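Local coordinates for outer membrane protein SusF (Bacteroides thetaiotaomicron, PDB 4FE9) that binds starch at the cell surface through its carbohydrate-binding modules, ahead of starch transport into the periplasm for degradation, at residues I438-N443 with L460-G465. Numbering follows the deposited sequence.
Sequences IAYRGN and LNFGNG. With EDO (1,2-ethanediol), chain F.
A single backbone bond, Ile438 N to Gly465 O at 2.8 Å and nearly straight (166°), ties the edge of strand 437-440 to the short loop 462-465 that joins strands 458-461 and 466-469. The contact lies within carbohydrate-binding module 3 and illustrates how a beta hairpin's loop can be fastened to a strand of another sheet. An Asx motif opens the loop: Asn461 OD1 accepts from Asn464 N at 2.8 Å; a backbone bond from Gly465 N to Asn461 O (2.7 Å) also spans it. Gly465, with positive phi (88°), ends the loop and presents its carbonyl to the strand.

Ile438 carries most of the side-chain packing. Its CG1 lies anti to the carbonyl carbon (chi1 -51°) and rests against the Gly465 carbonyl, from where the extended chain brings CD1 against both Leu460 CD2, at 4.0 Å, and Phe462 CD1, at 3.9 Å, crossing both side chains at about a right angle. Phe431 on strand 430-434 also touches Ile438 and Leu460, and Phe401 meets the Phe462 ring edge-to-face. The branch methyl CG2 instead lies over one face of the Tyr440 ring, offset toward its rim. Cut back to an alanine here, the residue would lose CG1, CG2 and CD1, which would probably open a gap beside Leu460 and Phe462 and take away the methyl lying on the Tyr440 ring. Tyr440 OH comes to the edge of the Phe462 ring, in its plane and 3.5 Å from CD1, and accepts a hydrogen bond from O1 of a 1,2-ethanediol molecule, probably from the crystallisation liquor, at 3.1 Å.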
ATOM      1  N   ILE A 438     -17.059  -0.842 -30.212  1.00 22.10           N
ATOM      2  CA  ILE A 438     -15.921  -0.252 -29.501  1.00 19.20           C
ATOM      3  C   ILE A 438     -14.798  -1.266 -29.412  1.00 16.63           C
ATOM      4  O   ILE A 438     -15.037  -2.395 -29.032  1.00 15.01           O
ATOM      5  CB  ILE A 438     -16.300   0.238 -28.098  1.00 19.71           C
ATOM      6  CG1 ILE A 438     -17.540   1.137 -28.180  1.00 20.13           C
ATOM      7  CG2 ILE A 438     -15.132   1.018 -27.496  1.00 18.49           C
ATOM      8  CD1 ILE A 438     -17.863   1.882 -26.888  1.00 24.00           C
ATOM      9  N   ALA A 439     -13.663  -0.937 -30.033  1.00 14.98           N
ATOM     10  CA  ALA A 439     -12.449  -1.782 -29.958  1.00 13.98           C
ATOM     11  C   ALA A 439     -11.433  -1.137 -29.034  1.00 13.53           C
ATOM     12  O   ALA A 439     -10.810  -0.117 -29.388  1.00 12.53           O
ATOM     13  CB  ALA A 439     -11.832  -1.968 -31.347  1.00 14.28           C
ATOM     14  N   TYR A 440     -11.196  -1.780 -27.900  1.00 11.54           N
ATOM     15  CA  TYR A 440     -10.218  -1.305 -26.956  1.00 10.38           C
ATOM     16  C   TYR A 440      -8.811  -1.713 -27.379  1.00 10.21           C
ATOM     17  O   TYR A 440      -8.532  -2.921 -27.573  1.00  9.01           O
ATOM     18  CB  TYR A 440     -10.517  -1.877 -25.568  1.00  8.36           C
ATOM     19  CG  TYR A 440     -11.829  -1.408 -25.013  1.00 13.19           C
ATOM     20  CD1 TYR A 440     -11.958  -0.135 -24.499  1.00 15.29           C
ATOM     21  CD2 TYR A 440     -12.984  -2.191 -25.141  1.00 17.79           C
ATOM     22  CE1 TYR A 440     -13.183   0.337 -24.062  1.00 21.53           C
ATOM     23  CE2 TYR A 440     -14.218  -1.724 -24.708  1.00 20.84           C
ATOM     24  CZ  TYR A 440     -14.302  -0.477 -24.124  1.00 26.55           C
ATOM     25  OH  TYR A 440     -15.518  -0.011 -23.625  1.00 29.16           O
ATOM     26  N   ARG A 441      -7.877  -0.784 -27.230  1.00  9.24           N
ATOM     27  CA  ARG A 441      -6.483  -1.103 -27.504  1.00  9.48           C
ATOM     28  C   ARG A 441      -5.977  -2.130 -26.500  1.00  9.71           C
ATOM     29  O   ARG A 441      -5.325  -3.104 -26.871  1.00 10.50           O
ATOM     30  CB  ARG A 441      -5.606   0.152 -27.481  1.00  8.64           C
ATOM     31  CG  ARG A 441      -4.096  -0.175 -27.472  1.00  6.91           C
ATOM     32  CD  ARG A 441      -3.266   1.022 -27.924  1.00  2.59           C
ATOM     33  NE  ARG A 441      -1.831   0.731 -27.774  1.00  7.59           N
ATOM     34  CZ  ARG A 441      -0.864   1.616 -27.969  1.00  8.59           C
ATOM     35  NH1 ARG A 441       0.415   1.211 -27.979  1.00  3.21           N
ATOM     36  NH2 ARG A 441      -1.174   2.876 -28.292  1.00  2.00           N
ATOM     37  N   GLY A 442      -6.240  -1.895 -25.214  1.00 10.18           N
ATOM     38  CA  GLY A 442      -5.799  -2.805 -24.195  1.00  9.77           C
ATOM     39  C   GLY A 442      -4.276  -2.889 -24.136  1.00 10.76           C
ATOM     40  O   GLY A 442      -3.592  -1.862 -24.271  1.00 10.60           O
ATOM     41  N   ASN A 443      -3.755  -4.121 -24.119  1.00  9.23           N
ATOM     42  CA  ASN A 443      -2.293  -4.363 -24.174  1.00 11.26           C
ATOM     43  C   ASN A 443      -1.647  -4.336 -25.551  1.00 11.14           C
ATOM     44  O   ASN A 443      -0.458  -4.659 -25.674  1.00 11.86           O
ATOM     45  CB  ASN A 443      -1.927  -5.679 -23.492  1.00  9.55           C
ATOM     46  CG  ASN A 443      -2.085  -5.608 -22.012  1.00 14.89           C
ATOM     47  OD1 ASN A 443      -1.599  -4.668 -21.364  1.00 20.23           O
ATOM     48  ND2 ASN A 443      -2.819  -6.558 -21.453  1.00 15.95           N
ATOM     49  N   LEU A 460     -20.688   6.826 -28.709  1.00 28.83           N
ATOM     50  CA  LEU A 460     -20.330   5.605 -27.982  1.00 27.95           C
ATOM     51  C   LEU A 460     -21.450   5.129 -27.100  1.00 28.44           C
ATOM     52  O   LEU A 460     -21.880   5.840 -26.185  1.00 28.76           O
ATOM     53  CB  LEU A 460     -19.083   5.831 -27.119  1.00 28.07           C
ATOM     54  CG  LEU A 460     -17.861   6.434 -27.798  1.00 28.92           C
ATOM     55  CD1 LEU A 460     -16.916   7.011 -26.770  1.00 23.92           C
ATOM     56  CD2 LEU A 460     -17.169   5.379 -28.632  1.00 23.93           C
ATOM     57  N   ASN A 461     -21.834   3.882 -27.276  1.00 27.83           N
ATOM     58  CA  ASN A 461     -22.683   3.231 -26.323  1.00 29.35           C
ATOM     59  C   ASN A 461     -21.914   2.207 -25.516  1.00 28.44           C
ATOM     60  O   ASN A 461     -21.747   1.071 -25.942  1.00 28.37           O
ATOM     61  CB  ASN A 461     -23.854   2.561 -27.037  1.00 29.58           C
ATOM     62  CG  ASN A 461     -24.905   2.059 -26.080  1.00 32.12           C
ATOM     63  OD1 ASN A 461     -24.592   1.592 -24.980  1.00 30.30           O
ATOM     64  ND2 ASN A 461     -26.150   2.043 -26.537  1.00 37.34           N
ATOM     65  N   PHE A 462     -21.480   2.596 -24.324  1.00 28.81           N
ATOM     66  CA  PHE A 462     -20.662   1.717 -23.514  1.00 29.11           C
ATOM     67  C   PHE A 462     -21.444   0.573 -22.974  1.00 29.89           C
ATOM     68  O   PHE A 462     -20.894  -0.490 -22.725  1.00 30.38           O
ATOM     69  CB  PHE A 462     -20.002   2.473 -22.381  1.00 29.32           C
ATOM     70  CG  PHE A 462     -18.858   3.296 -22.806  1.00 24.51           C
ATOM     71  CD1 PHE A 462     -17.640   2.706 -23.101  1.00 18.41           C
ATOM     72  CD2 PHE A 462     -18.949   4.674 -22.805  1.00 23.79           C
ATOM     73  CE1 PHE A 462     -16.559   3.480 -23.485  1.00 16.60           C
ATOM     74  CE2 PHE A 462     -17.865   5.460 -23.145  1.00 21.90           C
ATOM     75  CZ  PHE A 462     -16.654   4.863 -23.474  1.00 15.11           C
ATOM     76  N   GLY A 463     -22.755   0.758 -22.834  1.00 31.20           N
ATOM     77  CA  GLY A 463     -23.628  -0.337 -22.391  1.00 31.61           C
ATOM     78  C   GLY A 463     -23.683  -1.429 -23.437  1.00 32.94           C
ATOM     79  O   GLY A 463     -23.727  -2.614 -23.119  1.00 32.25           O
ATOM     80  N   ASN A 464     -23.700  -1.012 -24.699  1.00 32.95           N
ATOM     81  CA  ASN A 464     -23.799  -1.935 -25.827  1.00 34.25           C
ATOM     82  C   ASN A 464     -22.426  -2.445 -26.260  1.00 33.33           C
ATOM     83  O   ASN A 464     -22.277  -3.606 -26.645  1.00 33.88           O
ATOM     84  CB  ASN A 464     -24.451  -1.233 -27.007  1.00 32.43           C
ATOM     85  CG  ASN A 464     -25.859  -1.625 -27.185  1.00 39.24           C
ATOM     86  OD1 ASN A 464     -26.359  -1.688 -28.310  1.00 53.84           O
ATOM     87  ND2 ASN A 464     -26.538  -1.919 -26.076  1.00 48.20           N
ATOM     88  N   GLY A 465     -21.442  -1.552 -26.229  1.00 32.81           N
ATOM     89  CA  GLY A 465     -20.132  -1.835 -26.790  1.00 31.85           C
ATOM     90  C   GLY A 465     -20.097  -1.467 -28.253  1.00 31.20           C
ATOM     91  O   GLY A 465     -19.329  -2.041 -29.029  1.00 31.35           O
TER
HETATM   92  C1  EDO F 511     -16.618  -1.011 -20.638  1.00 22.40           C
HETATM   93  O1  EDO F 511     -15.929   0.244 -20.576  1.00 17.80           O
HETATM   94  C2  EDO F 511     -15.629  -2.088 -20.265  1.00 21.91           C
HETATM   95  O2  EDO F 511     -16.264  -3.362 -20.393  1.00 35.88           O